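Local coordinates for protein beta-galactosidase (Geobacillus stearothermophilus, PDB 4OIF) that probably hydrolyses terminal non-reducing beta-D-galactose residues from beta-D-galactosides, as a zinc-binding member of glycoside hydrolase family 42, at residues G494-M499 with Q608-K613; R447-R452 with Y468-A473. All coordinates share one frame; numbering follows the deposited sequence.

Contact 1. Residues G494-M499 with Q608-K613; sequences GGTLVM and QELMEK
Leu610 reaches from its helix to Val498 and Thr496 on the facing strand. Its two methyl groups share the work. Leu610 CD1 meets Val498 CG2 tip to tip, at 3.8 Å. CD2 lies across CG2 of Thr496, with 4.1 Å between Leu610 CD2 and Thr496 CG2. The first torsion of Leu610 (chi1 -81°) sets CG beside the backbone N. An extended second torsion carries CD1 out to Val498, while CD2 branches aside to Thr496. Thr496 and Val498 are two residues apart, so both side chains rise from the same face of the sheet. Leu470 and Tyr592, on the two neighbouring strands, complete this buried apolar patch.

The other end is looser and wetter. Thr496 keeps OG1 beside the backbone N (chi1 -68°), which turns its methyl CG2 to Leu610 and OG1 to a water. That water donates to Thr496 OG1 at 2.8 Å. It accepts only a weak bond from Lys613 NZ, 3.4 Å away, and Lys613 is an exposed residue on the last turn of the helix. Before the strand, Gly494 ends helix 481-492 in a Schellman motif.

No direct hydrogen bond joins the two segments. The fit of helix 600-613 on strand 496-500 therefore rests on burying methyl groups, and the single water bridge probably adds little.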
ATOM      1  N   GLY A 494     -33.914 -37.211   7.302  1.00 11.37           N
ATOM      2  CA  GLY A 494     -33.466 -37.784   6.047  1.00 11.92           C
ATOM      3  C   GLY A 494     -32.504 -36.933   5.240  1.00 21.14           C
ATOM      4  O   GLY A 494     -31.980 -37.387   4.219  1.00 19.08           O
ATOM      5  N   GLY A 495     -32.275 -35.701   5.689  1.00 16.57           N
ATOM      6  CA  GLY A 495     -31.340 -34.807   5.041  1.00  5.32           C
ATOM      7  C   GLY A 495     -29.910 -35.320   5.063  1.00 14.69           C
ATOM      8  O   GLY A 495     -29.493 -35.995   6.003  1.00 17.84           O
ATOM      9  N   THR A 496     -29.167 -35.012   4.004  1.00  6.00           N
ATOM     10  CA  THR A 496     -27.742 -35.262   3.944  1.00  7.26           C
ATOM     11  C   THR A 496     -27.007 -33.919   4.041  1.00 10.54           C
ATOM     12  O   THR A 496     -27.171 -33.051   3.192  1.00 13.49           O
ATOM     13  CB  THR A 496     -27.353 -35.990   2.646  1.00 10.57           C
ATOM     14  OG1 THR A 496     -27.886 -37.315   2.665  1.00 16.57           O
ATOM     15  CG2 THR A 496     -25.851 -36.070   2.510  1.00 16.16           C
ATOM     16  N   LEU A 497     -26.212 -33.752   5.086  1.00 12.96           N
ATOM     17  CA  LEU A 497     -25.565 -32.489   5.388  1.00  9.97           C
ATOM     18  C   LEU A 497     -24.063 -32.632   5.304  1.00  6.21           C
ATOM     19  O   LEU A 497     -23.525 -33.607   5.801  1.00  9.24           O
ATOM     20  CB  LEU A 497     -25.968 -32.020   6.780  1.00  5.65           C
ATOM     21  CG  LEU A 497     -25.260 -30.801   7.362  1.00  6.65           C
ATOM     22  CD1 LEU A 497     -25.532 -29.529   6.554  1.00  5.12           C
ATOM     23  CD2 LEU A 497     -25.680 -30.614   8.787  1.00  4.43           C
ATOM     24  N   VAL A 498     -23.397 -31.667   4.674  1.00  6.33           N
ATOM     25  CA  VAL A 498     -21.934 -31.640   4.595  1.00  6.32           C
ATOM     26  C   VAL A 498     -21.380 -30.354   5.207  1.00 11.64           C
ATOM     27  O   VAL A 498     -21.743 -29.253   4.797  1.00  6.58           O
ATOM     28  CB  VAL A 498     -21.424 -31.749   3.139  1.00  9.71           C
ATOM     29  CG1 VAL A 498     -19.911 -31.609   3.090  1.00 11.17           C
ATOM     30  CG2 VAL A 498     -21.838 -33.073   2.515  1.00  7.83           C
ATOM     31  N   MET A 499     -20.512 -30.495   6.203  1.00  8.53           N
ATOM     32  CA  MET A 499     -19.831 -29.339   6.768  1.00 10.32           C
ATOM     33  C   MET A 499     -18.331 -29.541   6.723  1.00 11.45           C
ATOM     34  O   MET A 499     -17.839 -30.621   6.373  1.00 10.01           O
ATOM     35  CB  MET A 499     -20.288 -29.064   8.202  1.00 11.42           C
ATOM     36  CG  MET A 499     -21.648 -28.404   8.270  1.00 10.70           C
ATOM     37  SD  MET A 499     -22.156 -28.020   9.947  1.00 14.97           S
ATOM     38  CE  MET A 499     -22.575 -26.301   9.818  1.00  7.63           C
ATOM     39  N   GLN A 608     -19.307 -36.772  -6.220  1.00 10.64           N
ATOM     40  CA  GLN A 608     -19.770 -37.708  -7.230  1.00 13.94           C
ATOM     41  C   GLN A 608     -20.459 -38.838  -6.520  1.00 22.31           C
ATOM     42  O   GLN A 608     -21.569 -39.259  -6.903  1.00 20.77           O
ATOM     43  CB  GLN A 608     -18.627 -38.253  -8.078  1.00 14.91           C
ATOM     44  CG  GLN A 608     -19.113 -39.030  -9.287  1.00 34.08           C
ATOM     45  CD  GLN A 608     -19.936 -38.159 -10.232  1.00 48.85           C
ATOM     46  OE1 GLN A 608     -19.673 -36.960 -10.382  1.00 42.28           O
ATOM     47  NE2 GLN A 608     -20.945 -38.755 -10.864  1.00 42.18           N
ATOM     48  N   GLU A 609     -19.792 -39.320  -5.470  1.00 21.59           N
ATOM     49  CA  GLU A 609     -20.391 -40.358  -4.642  1.00 15.41           C
ATOM     50  C   GLU A 609     -21.705 -39.901  -4.051  1.00 11.42           C
ATOM     51  O   GLU A 609     -22.669 -40.669  -4.022  1.00 12.78           O
ATOM     52  CB  GLU A 609     -19.451 -40.790  -3.528  1.00 12.04           C
ATOM     53  CG  GLU A 609     -18.324 -41.660  -4.016  1.00 27.82           C
ATOM     54  CD  GLU A 609     -18.168 -42.894  -3.174  1.00 39.22           C
ATOM     55  OE1 GLU A 609     -18.963 -43.054  -2.223  1.00 46.22           O
ATOM     56  OE2 GLU A 609     -17.248 -43.693  -3.456  1.00 49.87           O
ATOM     57  N   LEU A 610     -21.762 -38.659  -3.581  1.00 13.46           N
ATOM     58  CA  LEU A 610     -23.058 -38.195  -3.065  1.00 14.08           C
ATOM     59  C   LEU A 610     -24.146 -38.104  -4.159  1.00 21.34           C
ATOM     60  O   LEU A 610     -25.328 -38.293  -3.876  1.00 20.58           O
ATOM     61  CB  LEU A 610     -22.909 -36.848  -2.358  1.00 10.15           C
ATOM     62  CG  LEU A 610     -22.385 -36.996  -0.926  1.00 16.81           C
ATOM     63  CD1 LEU A 610     -22.196 -35.637  -0.246  1.00  8.65           C
ATOM     64  CD2 LEU A 610     -23.317 -37.887  -0.100  1.00 14.54           C
ATOM     65  N   MET A 611     -23.747 -37.831  -5.400  1.00 18.96           N
ATOM     66  CA  MET A 611     -24.682 -37.692  -6.522  1.00 13.16           C
ATOM     67  C   MET A 611     -25.247 -39.049  -6.930  1.00 19.12           C
ATOM     68  O   MET A 611     -26.416 -39.170  -7.295  1.00 17.39           O
ATOM     69  CB  MET A 611     -24.000 -37.056  -7.741  1.00 14.15           C
ATOM     70  CG  MET A 611     -23.689 -35.565  -7.674  1.00 10.88           C
ATOM     71  SD  MET A 611     -22.497 -35.135  -8.976  1.00 18.74           S
ATOM     72  CE  MET A 611     -22.067 -33.452  -8.537  1.00 20.11           C
ATOM     73  N   GLU A 612     -24.401 -40.071  -6.908  1.00 12.75           N
ATOM     74  CA  GLU A 612     -24.890 -41.409  -7.173  1.00  9.42           C
ATOM     75  C   GLU A 612     -25.781 -41.855  -6.017  1.00 18.77           C
ATOM     76  O   GLU A 612     -26.890 -42.345  -6.232  1.00 18.45           O
ATOM     77  CB  GLU A 612     -23.724 -42.369  -7.392  1.00 15.64           C
ATOM     78  CG  GLU A 612     -22.961 -42.074  -8.677  1.00 27.64           C
ATOM     79  CD  GLU A 612     -21.635 -42.803  -8.770  1.00 38.73           C
ATOM     80  OE1 GLU A 612     -21.281 -43.529  -7.817  1.00 48.83           O
ATOM     81  OE2 GLU A 612     -20.941 -42.640  -9.798  1.00 40.53           O
ATOM     82  N   LYS A 613     -25.304 -41.643  -4.793  1.00 17.98           N
ATOM     83  CA  LYS A 613     -26.032 -42.049  -3.597  1.00 15.47           C
ATOM     84  C   LYS A 613     -27.435 -41.447  -3.531  1.00 25.66           C
ATOM     85  O   LYS A 613     -28.393 -42.134  -3.198  1.00 26.98           O
ATOM     86  CB  LYS A 613     -25.241 -41.661  -2.350  1.00 23.91           C
ATOM     87  CG  LYS A 613     -25.652 -42.388  -1.083  1.00 21.36           C
ATOM     88  CD  LYS A 613     -24.694 -42.052   0.063  1.00 29.06           C
ATOM     89  CE  LYS A 613     -24.815 -43.045   1.209  1.00 43.33           C
ATOM     90  NZ  LYS A 613     -26.227 -43.169   1.671  1.00 45.78           N
TER
HETATM   91  O   HOH W   1     -26.977 -39.874   2.010  1.00 14.11           O

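Contact 2. Residues R447-R452 with Y468-A473; sequences RPFWER and YKLLIA
The Phe449 ring meets Leu470 and Ile472 obliquely, so neither methyl sits squarely on a face or at an edge. Leu470 CD2 approaches the far end of the ring, 3.5 Å from Phe449 CZ. Ile472 CD1 lies 3.7 Å from Phe449 CE2. CZ thus lies near both methyls, with CD1 of Ile472 3.9 Å from Phe449 CZ. Tyr607, on helix 600-613, makes an edge-to-face contact with the same ring. Val413 on the next strand and Met611 also touch Phe449.

A chi1 of -64° swings the Phe449 ring off the helix toward the strand. Ile472 stretches outward (chi2 168°), and CD1 at its tip meets the ring. An alanine here in place of Phe449 is likely to leave a gap above Leu470 and Ile472 and to deprive Tyr607 of its ring partner.

The contact joins helix 438-451 to strand 470-473, which lies beside strand 413-416 in the parallel part of a mixed sheet. Such helix-on-sheet packing is consistent with the alpha/beta fold of the trimerisation domain, whose sequence family belongs to the glutaminase I clan.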
ATOM      1  N   ARG A 447     -18.473 -26.176  -7.482  1.00 12.76           N
ATOM      2  CA  ARG A 447     -17.807 -26.576  -8.723  1.00 10.83           C
ATOM      3  C   ARG A 447     -18.232 -27.947  -9.303  1.00 13.28           C
ATOM      4  O   ARG A 447     -18.583 -28.022 -10.473  1.00 10.16           O
ATOM      5  CB  ARG A 447     -16.281 -26.550  -8.543  1.00  9.13           C
ATOM      6  CG  ARG A 447     -15.532 -27.042  -9.784  1.00  7.86           C
ATOM      7  CD  ARG A 447     -14.067 -27.289  -9.512  1.00  9.43           C
ATOM      8  NE  ARG A 447     -13.404 -26.066  -9.082  1.00 18.04           N
ATOM      9  CZ  ARG A 447     -13.023 -25.103  -9.917  1.00 27.06           C
ATOM     10  NH1 ARG A 447     -13.237 -25.234 -11.222  1.00 24.52           N
ATOM     11  NH2 ARG A 447     -12.426 -24.013  -9.454  1.00 37.74           N
ATOM     12  N   PRO A 448     -18.206 -29.028  -8.499  1.00 14.83           N
ATOM     13  CA  PRO A 448     -18.582 -30.314  -9.106  1.00 14.85           C
ATOM     14  C   PRO A 448     -20.022 -30.354  -9.609  1.00 10.14           C
ATOM     15  O   PRO A 448     -20.300 -31.036 -10.588  1.00 21.34           O
ATOM     16  CB  PRO A 448     -18.387 -31.320  -7.958  1.00 10.81           C
ATOM     17  CG  PRO A 448     -17.439 -30.664  -7.033  1.00 13.20           C
ATOM     18  CD  PRO A 448     -17.782 -29.198  -7.099  1.00  8.84           C
ATOM     19  N   PHE A 449     -20.921 -29.623  -8.964  1.00 12.96           N
ATOM     20  CA  PHE A 449     -22.329 -29.623  -9.372  1.00 12.89           C
ATOM     21  C   PHE A 449     -22.509 -28.824 -10.661  1.00 12.30           C
ATOM     22  O   PHE A 449     -23.265 -29.219 -11.547  1.00 13.67           O
ATOM     23  CB  PHE A 449     -23.202 -29.090  -8.230  1.00  7.71           C
ATOM     24  CG  PHE A 449     -23.166 -29.979  -7.016  1.00 12.45           C
ATOM     25  CD1 PHE A 449     -24.086 -31.007  -6.866  1.00 12.99           C
ATOM     26  CD2 PHE A 449     -22.156 -29.845  -6.068  1.00 12.32           C
ATOM     27  CE1 PHE A 449     -24.030 -31.862  -5.777  1.00 11.42           C
ATOM     28  CE2 PHE A 449     -22.090 -30.692  -4.973  1.00 11.30           C
ATOM     29  CZ  PHE A 449     -23.029 -31.702  -4.826  1.00 15.61           C
ATOM     30  N   TRP A 450     -21.770 -27.727 -10.778  1.00 11.58           N
ATOM     31  CA  TRP A 450     -21.750 -26.949 -12.004  1.00 12.80           C
ATOM     32  C   TRP A 450     -21.199 -27.802 -13.141  1.00 11.26           C
ATOM     33  O   TRP A 450     -21.753 -27.813 -14.233  1.00  8.52           O
ATOM     34  CB  TRP A 450     -20.909 -25.673 -11.828  1.00  8.42           C
ATOM     35  CG  TRP A 450     -21.064 -24.666 -12.944  1.00  7.08           C
ATOM     36  CD1 TRP A 450     -22.108 -23.798 -13.135  1.00  8.28           C
ATOM     37  CD2 TRP A 450     -20.142 -24.421 -14.011  1.00  5.59           C
ATOM     38  NE1 TRP A 450     -21.894 -23.033 -14.260  1.00  4.62           N
ATOM     39  CE2 TRP A 450     -20.691 -23.394 -14.813  1.00  8.75           C
ATOM     40  CE3 TRP A 450     -18.907 -24.974 -14.371  1.00  3.64           C
ATOM     41  CZ2 TRP A 450     -20.046 -22.913 -15.956  1.00  8.36           C
ATOM     42  CZ3 TRP A 450     -18.268 -24.494 -15.497  1.00  7.05           C
ATOM     43  CH2 TRP A 450     -18.840 -23.474 -16.282  1.00  7.43           C
ATOM     44  N   GLU A 451     -20.117 -28.528 -12.868  1.00 12.28           N
ATOM     45  CA  GLU A 451     -19.467 -29.355 -13.881  1.00 15.19           C
ATOM     46  C   GLU A 451     -20.368 -30.516 -14.328  1.00 15.81           C
ATOM     47  O   GLU A 451     -20.165 -31.084 -15.396  1.00 16.22           O
ATOM     48  CB  GLU A 451     -18.112 -29.879 -13.362  1.00  7.53           C
ATOM     49  CG  GLU A 451     -17.010 -28.817 -13.318  1.00  4.98           C
ATOM     50  CD  GLU A 451     -15.672 -29.322 -12.793  1.00 11.38           C
ATOM     51  OE1 GLU A 451     -15.578 -30.513 -12.457  1.00 18.06           O
ATOM     52  OE2 GLU A 451     -14.707 -28.523 -12.702  1.00 19.63           O
ATOM     53  N   ARG A 452     -21.372 -30.838 -13.518  1.00  9.59           N
ATOM     54  CA  ARG A 452     -22.313 -31.905 -13.819  1.00 13.09           C
ATOM     55  C   ARG A 452     -23.700 -31.382 -14.206  1.00 14.84           C
ATOM     56  O   ARG A 452     -24.619 -32.167 -14.447  1.00 16.71           O
ATOM     57  CB  ARG A 452     -22.448 -32.835 -12.618  1.00 15.65           C
ATOM     58  CG  ARG A 452     -21.233 -33.683 -12.350  1.00 21.10           C
ATOM     59  CD  ARG A 452     -21.208 -34.883 -13.259  1.00 30.48           C
ATOM     60  NE  ARG A 452     -20.180 -35.821 -12.836  1.00 40.63           N
ATOM     61  CZ  ARG A 452     -19.142 -36.177 -13.582  1.00 50.88           C
ATOM     62  NH1 ARG A 452     -18.999 -35.677 -14.803  1.00 47.39           N
ATOM     63  NH2 ARG A 452     -18.251 -37.039 -13.106  1.00 56.53           N
ATOM     64  N   TYR A 468     -34.501 -29.902   0.446  1.00 12.48           N
ATOM     65  CA  TYR A 468     -33.320 -30.385  -0.276  1.00 10.89           C
ATOM     66  C   TYR A 468     -32.865 -31.761   0.197  1.00 12.43           C
ATOM     67  O   TYR A 468     -33.085 -32.135   1.351  1.00 19.22           O
ATOM     68  CB  TYR A 468     -32.171 -29.378  -0.141  1.00 10.87           C
ATOM     69  CG  TYR A 468     -32.577 -27.992  -0.568  1.00 11.10           C
ATOM     70  CD1 TYR A 468     -32.544 -27.614  -1.904  1.00  6.65           C
ATOM     71  CD2 TYR A 468     -33.029 -27.073   0.361  1.00 11.15           C
ATOM     72  CE1 TYR A 468     -32.936 -26.360  -2.295  1.00  4.65           C
ATOM     73  CE2 TYR A 468     -33.427 -25.811  -0.023  1.00 11.23           C
ATOM     74  CZ  TYR A 468     -33.378 -25.460  -1.350  1.00  7.41           C
ATOM     75  OH  TYR A 468     -33.786 -24.198  -1.719  1.00  9.17           O
ATOM     76  N   LYS A 469     -32.244 -32.513  -0.707  1.00 10.09           N
ATOM     77  CA  LYS A 469     -31.665 -33.811  -0.371  1.00  9.62           C
ATOM     78  C   LYS A 469     -30.295 -33.626   0.247  1.00  9.63           C
ATOM     79  O   LYS A 469     -29.892 -34.348   1.152  1.00 11.33           O
ATOM     80  CB  LYS A 469     -31.519 -34.696  -1.606  1.00 14.07           C
ATOM     81  CG  LYS A 469     -32.797 -35.178  -2.273  1.00 18.15           C
ATOM     82  CD  LYS A 469     -32.399 -36.091  -3.429  1.00 19.79           C
ATOM     83  CE  LYS A 469     -33.573 -36.811  -4.055  1.00 26.69           C
ATOM     84  NZ  LYS A 469     -33.104 -37.468  -5.316  1.00 30.97           N
ATOM     85  N   LEU A 470     -29.578 -32.652  -0.291  1.00  9.02           N
ATOM     86  CA  LEU A 470     -28.196 -32.423   0.043  1.00  5.86           C
ATOM     87  C   LEU A 470     -28.021 -30.962   0.382  1.00 12.32           C
ATOM     88  O   LEU A 470     -28.313 -30.093  -0.444  1.00 17.66           O
ATOM     89  CB  LEU A 470     -27.292 -32.821  -1.115  1.00  6.39           C
ATOM     90  CG  LEU A 470     -25.804 -32.513  -0.951  1.00 10.25           C
ATOM     91  CD1 LEU A 470     -25.216 -33.177   0.290  1.00  4.67           C
ATOM     92  CD2 LEU A 470     -25.037 -32.923  -2.194  1.00  9.19           C
ATOM     93  N   LEU A 471     -27.591 -30.707   1.616  1.00 12.30           N
ATOM     94  CA  LEU A 471     -27.285 -29.369   2.098  1.00 10.96           C
ATOM     95  C   LEU A 471     -25.796 -29.253   2.433  1.00 14.29           C
ATOM     96  O   LEU A 471     -25.259 -30.003   3.252  1.00 10.49           O
ATOM     97  CB  LEU A 471     -28.133 -29.021   3.321  1.00 10.11           C
ATOM     98  CG  LEU A 471     -27.830 -27.640   3.915  1.00 11.11           C
ATOM     99  CD1 LEU A 471     -28.012 -26.560   2.863  1.00 14.78           C
ATOM    100  CD2 LEU A 471     -28.700 -27.354   5.120  1.00 11.57           C
ATOM    101  N   ILE A 472     -25.141 -28.300   1.784  1.00  9.52           N
ATOM    102  CA  ILE A 472     -23.715 -28.073   1.927  1.00  7.23           C
ATOM    103  C   ILE A 472     -23.466 -26.745   2.648  1.00 11.11           C
ATOM    104  O   ILE A 472     -23.757 -25.682   2.119  1.00 10.89           O
ATOM    105  CB  ILE A 472     -23.029 -28.081   0.535  1.00  8.65           C
ATOM    106  CG1 ILE A 472     -23.219 -29.449  -0.126  1.00  9.36           C
ATOM    107  CG2 ILE A 472     -21.547 -27.708   0.628  1.00  5.71           C
ATOM    108  CD1 ILE A 472     -22.841 -29.487  -1.595  1.00 10.23           C
ATOM    109  N   ALA A 473     -22.938 -26.814   3.864  1.00 11.95           N
ATOM    110  CA  ALA A 473     -22.692 -25.618   4.673  1.00  8.89           C
ATOM    111  C   ALA A 473     -21.226 -25.506   5.095  1.00  9.24           C
ATOM    112  O   ALA A 473     -20.877 -25.838   6.224  1.00 13.65           O
ATOM    113  CB  ALA A 473     -23.585 -25.627   5.902  1.00  5.99           C
TER

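Contacts 1 and 2 have centres about 9 Å apart and lie on one sheet, where strands 470-473 and 496-500 run parallel as neighbours. A probable backbone hydrogen bond of 2.9 Å from Leu471 N to Thr496 O ties them together. Leu470, which belongs to contact 2, also touches Thr496, Val498 and Leu610 of contact 1. The segments 447-452 and 608-613 meet as well: Gln608 OE1 probably accepts a hydrogen bond from Arg452 NE at 2.8 Å, and Met611 touches Arg452. Both contacts belong to the trimerisation domain, away from the zinc site and the predicted catalytic residues. No other subunit touches these segments.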